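Side-chain contacts in epsin-3 (Saccharomyces cerevisiae, PDB 3ONK), which helps recruit clathrin to the Golgi network and endosomes and binds membranes enriched in phosphatidylinositol-3,5-bisphosphate: residues E18-E23 and L71-Y76; M51-F56 and D87-S92. All coordinates share one frame; numbering follows the deposited sequence.

Interaction 1. Residues E18-E23 and L71-Y76; sequences EATNNE and LQLLDY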
loop_
_atom_site.group_PDB
_atom_site.type_symbol
_atom_site.label_atom_id
_atom_site.label_comp_id
_atom_site.label_asym_id
_atom_site.label_seq_id
_atom_site.Cartn_x
_atom_site.Cartn_y
_atom_site.Cartn_z
ATOM N N GLU A 18 -7.365 9.299 -3.278
ATOM C CA GLU A 18 -7.660 9.005 -4.682
ATOM C C GLU A 18 -7.026 7.693 -5.147
ATOM O O GLU A 18 -7.661 6.885 -5.825
ATOM C CB GLU A 18 -7.194 10.142 -5.613
ATOM C CG GLU A 18 -7.213 9.725 -7.103
ATOM C CD GLU A 18 -6.722 10.798 -8.080
ATOM O OE1 GLU A 18 -6.285 11.886 -7.646
ATOM O OE2 GLU A 18 -6.777 10.538 -9.303
ATOM N N ALA A 19 -5.765 7.490 -4.793
ATOM C CA ALA A 19 -5.062 6.261 -5.176
ATOM C C ALA A 19 -5.699 5.001 -4.575
ATOM O O ALA A 19 -5.425 3.886 -5.024
ATOM C CB ALA A 19 -3.611 6.343 -4.766
ATOM N N THR A 20 -6.529 5.175 -3.547
ATOM C CA THR A 20 -7.151 4.034 -2.871
ATOM C C THR A 20 -8.677 4.123 -2.832
ATOM O O THR A 20 -9.315 3.441 -2.031
ATOM C CB THR A 20 -6.593 3.843 -1.437
ATOM O OG1 THR A 20 -6.853 5.009 -0.650
ATOM C CG2 THR A 20 -5.091 3.623 -1.481
ATOM N N ASN A 21 -9.251 4.947 -3.715
ATOM C CA ASN A 21 -10.700 5.129 -3.810
ATOM C C ASN A 21 -11.434 3.875 -4.282
ATOM O O ASN A 21 -10.811 2.830 -4.524
ATOM C CB ASN A 21 -11.054 6.322 -4.719
ATOM C CG ASN A 21 -10.744 6.067 -6.179
ATOM O OD1 ASN A 21 -10.697 4.924 -6.636
ATOM N ND2 ASN A 21 -10.546 7.141 -6.931
ATOM N N ASN A 22 -12.753 3.997 -4.437
ATOM C CA ASN A 22 -13.601 2.854 -4.780
ATOM C C ASN A 22 -13.855 2.599 -6.274
ATOM O O ASN A 22 -14.642 1.717 -6.625
ATOM C CB ASN A 22 -14.940 2.946 -4.043
ATOM C CG ASN A 22 -15.119 1.841 -3.029
ATOM O OD1 ASN A 22 -15.352 2.105 -1.843
ATOM N ND2 ASN A 22 -15.002 0.588 -3.483
ATOM N N GLU A 23 -13.220 3.371 -7.152
ATOM C CA GLU A 23 -13.292 3.077 -8.575
ATOM C C GLU A 23 -12.728 1.683 -8.797
ATOM O O GLU A 23 -11.816 1.256 -8.074
ATOM C CB GLU A 23 -12.487 4.090 -9.385
ATOM C CG GLU A 23 -12.962 5.524 -9.232
ATOM C CD GLU A 23 -12.018 6.508 -9.895
ATOM O OE1 GLU A 23 -10.787 6.369 -9.720
ATOM O OE2 GLU A 23 -12.506 7.422 -10.598
ATOM N N LEU A 71 -2.646 -1.831 -0.772
ATOM C CA LEU A 71 -1.518 -2.766 -0.850
ATOM C C LEU A 71 -0.623 -2.462 -2.042
ATOM O O LEU A 71 0.598 -2.376 -1.897
ATOM C CB LEU A 71 -1.993 -4.226 -0.919
ATOM C CG LEU A 71 -2.685 -4.810 0.330
ATOM C CD1 LEU A 71 -3.139 -6.241 0.034
ATOM C CD2 LEU A 71 -1.771 -4.771 1.553
ATOM N N GLN A 72 -1.239 -2.321 -3.216
ATOM C CA GLN A 72 -0.528 -1.928 -4.424
ATOM C C GLN A 72 0.294 -0.668 -4.204
ATOM O O GLN A 72 1.441 -0.605 -4.613
ATOM C CB GLN A 72 -1.501 -1.674 -5.578
ATOM C CG GLN A 72 -2.127 -2.906 -6.179
ATOM C CD GLN A 72 -3.100 -2.564 -7.287
ATOM O OE1 GLN A 72 -4.134 -1.929 -7.047
ATOM N NE2 GLN A 72 -2.776 -2.982 -8.516
ATOM N N LEU A 73 -0.308 0.350 -3.592
ATOM C CA LEU A 73 0.407 1.601 -3.314
ATOM C C LEU A 73 1.611 1.375 -2.402
ATOM O O LEU A 73 2.693 1.912 -2.628
ATOM C CB LEU A 73 -0.526 2.620 -2.655
ATOM C CG LEU A 73 0.072 3.980 -2.288
ATOM C CD1 LEU A 73 0.791 4.647 -3.468
ATOM C CD2 LEU A 73 -1.020 4.907 -1.740
ATOM N N LEU A 74 1.401 0.576 -1.363
ATOM C CA LEU A 74 2.415 0.348 -0.351
ATOM C C LEU A 74 3.566 -0.455 -0.952
ATOM O O LEU A 74 4.731 -0.256 -0.605
ATOM C CB LEU A 74 1.775 -0.372 0.840
ATOM C CG LEU A 74 2.336 -0.333 2.263
ATOM C CD1 LEU A 74 2.670 1.068 2.774
ATOM C CD2 LEU A 74 1.335 -1.020 3.200
ATOM N N ASP A 75 3.245 -1.343 -1.886
ATOM C CA ASP A 75 4.292 -2.057 -2.598
ATOM C C ASP A 75 5.156 -1.073 -3.388
ATOM O O ASP A 75 6.386 -1.100 -3.336
ATOM C CB ASP A 75 3.685 -3.086 -3.555
ATOM C CG ASP A 75 4.743 -3.945 -4.221
ATOM O OD1 ASP A 75 5.373 -4.752 -3.514
ATOM O OD2 ASP A 75 4.970 -3.785 -5.441
ATOM N N TYR A 76 4.496 -0.203 -4.131
ATOM C CA TYR A 76 5.205 0.765 -4.950
ATOM C C TYR A 76 6.101 1.641 -4.071
ATOM O O TYR A 76 7.229 1.942 -4.441
ATOM C CB TYR A 76 4.200 1.621 -5.733
ATOM C CG TYR A 76 4.833 2.538 -6.755
ATOM C CD1 TYR A 76 5.020 2.125 -8.075
ATOM C CD2 TYR A 76 5.254 3.818 -6.399
ATOM C CE1 TYR A 76 5.595 2.974 -9.011
ATOM C CE2 TYR A 76 5.838 4.667 -7.323
ATOM C CZ TYR A 76 6.009 4.242 -8.622
ATOM O OH TYR A 76 6.594 5.093 -9.535
#
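Ala19 and Thr20 meet Leu73 through methyl groups alone, and the flat groups next in the chain, the amide of Asn21 and the carboxylate of Glu23, lie beyond the contact, where Asn21 forms an Asx turn. There Glu23 N donates to Asn21 OD1 over 3.0 Å, arriving well above the carbonyl plane, 56° out of it. The amide answers in the other direction: Asn21 ND2 reaches Glu23 OE1 at 2.9 Å, coming from above the carboxylate plane while OE1 itself is only slightly tilted from the plane of the amide. Two bonds, one through each end of the amide, therefore hold that group against rotation, and Lys69 NZ adds a further hydrogen bond to Asn21 OD1 and another to Glu23 O.

Within the all-helical ENTH domain, this puts the chain leaving helix 11-19 against the side of helix 64-80. A single branch of Leu73 does the touching. Its CG is anti to the backbone N (chi1 179°), and CD2 carries the side chain onward in an extended line, so that this methyl is the foremost point of the residue. Leu73 CD2 lies 4.2 Å from Ala19 CB and 4.3 Å from Thr20 CG2. Since Ala19 CB and Thr20 CG2 are themselves 4.5 Å apart, CD2 sits about equally far from both, at the third corner of a nearly equilateral triangle. Helix 29-38 also meets this buried spot, with Leu31 and Ile35 against Ala19, while Ala70 touches Thr20. The methyl and hydroxyl of Thr20 have separate tasks: CG2 turns to the leucine, while OG1 is hydrogen-bonded to the backbone carbonyl oxygen of Val16.

Interaction 2. Residues M51-F56 and D87-S92; sequences MIFRRF and DDTRNS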
loop_
_atom_site.group_PDB
_atom_site.type_symbol
_atom_site.label_atom_id
_atom_site.label_comp_id
_atom_site.label_asym_id
_atom_site.label_seq_id
_atom_site.Cartn_x
_atom_site.Cartn_y
_atom_site.Cartn_z
ATOM N N MET A 51 -3.140 7.584 6.296
ATOM C CA MET A 51 -4.126 7.340 5.260
ATOM C C MET A 51 -4.106 5.896 4.749
ATOM O O MET A 51 -5.161 5.287 4.550
ATOM C CB MET A 51 -3.903 8.314 4.101
ATOM C CG MET A 51 -4.129 9.785 4.450
ATOM S SD MET A 51 -5.829 10.178 4.910
ATOM C CE MET A 51 -6.742 9.200 3.731
ATOM N N ILE A 52 -2.910 5.349 4.536
ATOM C CA ILE A 52 -2.801 4.016 3.951
ATOM C C ILE A 52 -3.322 2.934 4.881
ATOM O O ILE A 52 -3.995 2.009 4.441
ATOM C CB ILE A 52 -1.360 3.646 3.546
ATOM C CG1 ILE A 52 -0.948 4.383 2.273
ATOM C CG2 ILE A 52 -1.268 2.142 3.277
ATOM C CD1 ILE A 52 0.304 3.792 1.603
ATOM N N PHE A 53 -3.011 3.046 6.169
ATOM C CA PHE A 53 -3.397 1.990 7.101
ATOM C C PHE A 53 -4.837 2.139 7.594
ATOM O O PHE A 53 -5.460 1.155 7.990
ATOM C CB PHE A 53 -2.412 1.886 8.261
ATOM C CG PHE A 53 -1.019 1.497 7.835
ATOM C CD1 PHE A 53 -0.809 0.362 7.067
ATOM C CD2 PHE A 53 0.074 2.252 8.214
ATOM C CE1 PHE A 53 0.471 -0.012 6.672
ATOM C CE2 PHE A 53 1.368 1.887 7.818
ATOM C CZ PHE A 53 1.560 0.756 7.043
ATOM N N ARG A 54 -5.369 3.359 7.559
ATOM C CA ARG A 54 -6.782 3.569 7.861
ATOM C C ARG A 54 -7.593 2.535 7.118
ATOM O O ARG A 54 -8.580 2.019 7.623
ATOM C CB ARG A 54 -7.240 4.970 7.456
ATOM C CG ARG A 54 -6.656 6.056 8.340
ATOM C CD ARG A 54 -7.264 7.421 8.086
ATOM N NE ARG A 54 -6.645 8.412 8.960
ATOM C CZ ARG A 54 -7.013 8.630 10.218
ATOM N NH1 ARG A 54 -8.012 7.931 10.751
ATOM N NH2 ARG A 54 -6.386 9.549 10.942
ATOM N N ARG A 55 -7.151 2.229 5.906
ATOM C CA ARG A 55 -7.849 1.280 5.056
ATOM C C ARG A 55 -7.869 -0.137 5.651
ATOM O O ARG A 55 -8.918 -0.789 5.676
ATOM C CB ARG A 55 -7.234 1.293 3.652
ATOM C CG ARG A 55 -8.073 2.053 2.622
ATOM C CD ARG A 55 -8.378 3.488 3.069
ATOM N NE ARG A 55 -7.530 4.475 2.396
ATOM C CZ ARG A 55 -7.368 5.736 2.797
ATOM N NH1 ARG A 55 -7.996 6.185 3.888
ATOM N NH2 ARG A 55 -6.565 6.546 2.110
ATOM N N PHE A 56 -6.720 -0.593 6.151
ATOM C CA PHE A 56 -6.579 -1.947 6.684
ATOM C C PHE A 56 -7.458 -2.201 7.885
ATOM O O PHE A 56 -7.824 -3.344 8.173
ATOM C CB PHE A 56 -5.127 -2.229 7.080
ATOM C CG PHE A 56 -4.161 -2.071 5.957
ATOM C CD1 PHE A 56 -4.615 -1.839 4.668
ATOM C CD2 PHE A 56 -2.802 -2.158 6.175
ATOM C CE1 PHE A 56 -3.729 -1.692 3.622
ATOM C CE2 PHE A 56 -1.913 -2.006 5.133
ATOM C CZ PHE A 56 -2.374 -1.779 3.856
ATOM N N ASP A 87 11.237 2.143 7.177
ATOM C CA ASP A 87 11.423 2.125 8.623
ATOM C C ASP A 87 10.064 2.332 9.299
ATOM O O ASP A 87 9.657 1.531 10.145
ATOM C CB ASP A 87 12.414 3.213 9.070
ATOM C CG ASP A 87 13.857 2.902 8.676
ATOM O OD1 ASP A 87 14.723 3.792 8.810
ATOM O OD2 ASP A 87 14.138 1.771 8.235
ATOM N N ASP A 88 9.358 3.396 8.916
ATOM C CA ASP A 88 8.019 3.672 9.463
ATOM C C ASP A 88 7.078 2.482 9.302
ATOM O O ASP A 88 6.463 2.034 10.265
ATOM C CB ASP A 88 7.396 4.870 8.760
ATOM C CG ASP A 88 8.085 6.177 9.102
ATOM O OD1 ASP A 88 9.007 6.186 9.948
ATOM O OD2 ASP A 88 7.687 7.204 8.525
ATOM N N THR A 89 6.993 1.967 8.078
ATOM C CA THR A 89 6.105 0.853 7.750
ATOM C C THR A 89 6.432 -0.399 8.562
ATOM O O THR A 89 5.540 -1.125 8.981
ATOM C CB THR A 89 6.161 0.514 6.234
ATOM O OG1 THR A 89 5.838 1.679 5.454
ATOM C CG2 THR A 89 5.180 -0.604 5.903
ATOM N N ARG A 90 7.714 -0.665 8.778
ATOM C CA ARG A 90 8.103 -1.817 9.598
ATOM C C ARG A 90 7.498 -1.807 11.007
ATOM O O ARG A 90 7.229 -2.871 11.574
ATOM C CB ARG A 90 9.627 -1.978 9.628
ATOM C CG ARG A 90 10.140 -2.698 8.393
ATOM C CD ARG A 90 11.638 -2.580 8.217
ATOM N NE ARG A 90 12.118 -3.503 7.195
ATOM C CZ ARG A 90 13.401 -3.699 6.912
ATOM N NH1 ARG A 90 14.345 -3.015 7.558
ATOM N NH2 ARG A 90 13.736 -4.571 5.980
ATOM N N ASN A 91 7.272 -0.607 11.554
ATOM C CA ASN A 91 6.658 -0.446 12.870
ATOM C C ASN A 91 5.175 -0.848 12.902
ATOM O O ASN A 91 4.553 -0.866 13.963
ATOM C CB ASN A 91 6.832 0.997 13.376
ATOM C CG ASN A 91 8.291 1.360 13.630
ATOM O OD1 ASN A 91 9.123 0.487 13.856
ATOM N ND2 ASN A 91 8.604 2.658 13.598
ATOM N N SER A 92 4.628 -1.172 11.734
ATOM C CA SER A 92 3.220 -1.527 11.588
ATOM C C SER A 92 3.003 -2.910 10.970
ATOM O O SER A 92 1.908 -3.187 10.490
ATOM C CB SER A 92 2.508 -0.504 10.701
ATOM O OG SER A 92 2.509 0.791 11.265
#
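Ser92 N donates to Thr89 O over 2.9 Å, a backbone bond within the turn that holds together the two residues meeting Phe53. Asn91 N makes a similar bond to Asp88 O, at 3.0 Å, one residue earlier. No hydrogen bond joins the two segments; what joins them is the aromatic ring of Phe53, approached by one residue over a face and by the other at the edge. Ser92 comes over the face. Its CB stands 4.3 Å from the centroid of the Phe53 ring, 27° off the normal, which makes this a CH-pi contact displaced toward the rim. Ser92 OG lies on the same side of the ring, farther out beyond its rim, 3.8 Å from Phe53 CE2.

Thr89 takes the edge, near the ring plane, where its CG2 lies 4.0 Å from Phe53 CZ; the two side chains cross at about a right angle. The threonine's torsion (chi1 -56°) divides its branches: CG2 lies anti to the backbone N and faces the phenylalanine, whereas OG1 is hydrogen-bonded to Phe85 O, one turn back in helix 83-90. In the ENTH fold this joins helix 42-57 to the junction between helix 83-90 and helix 93-97, where Ser92 occupies the N-cap position without making a capping bond through its side chain. Helix 93-97 adds Leu95 and Ile96 to the surroundings of the ring, and Ile96 also touches Thr89. With the ring of Phe53 cut back to an alanine, Ser92 CB is likely to lose its aromatic face and Thr89 CG2 its partner at the edge, opening a gap between helix 42-57 and the turn. Another part of the ring edge is taken up within helix 42-57 itself, where Phe56 CD2 lies in the plane of the Phe53 ring.

Overall arrangement
The centres of interactions 1 and 2 are about 13 Å apart, and their segments alternate along the chain, so helix 64-80 enters one contact while helix 42-57, which precedes it, enters the other. These two helices pack directly together: Leu74 CD2 lies 3.7 Å from Phe53 CE1, and Ile52 CD1 is 3.8 Å from Leu73 CD2. The leucine methyl of interaction 1 is thereby linked through helix 42-57 to the aromatic ring of interaction 2. Neither contact involves a ligand or metal; together they join helices 11-19, 42-57, 64-80 and 83-90 of the ENTH domain, the piece of the longer protein present here.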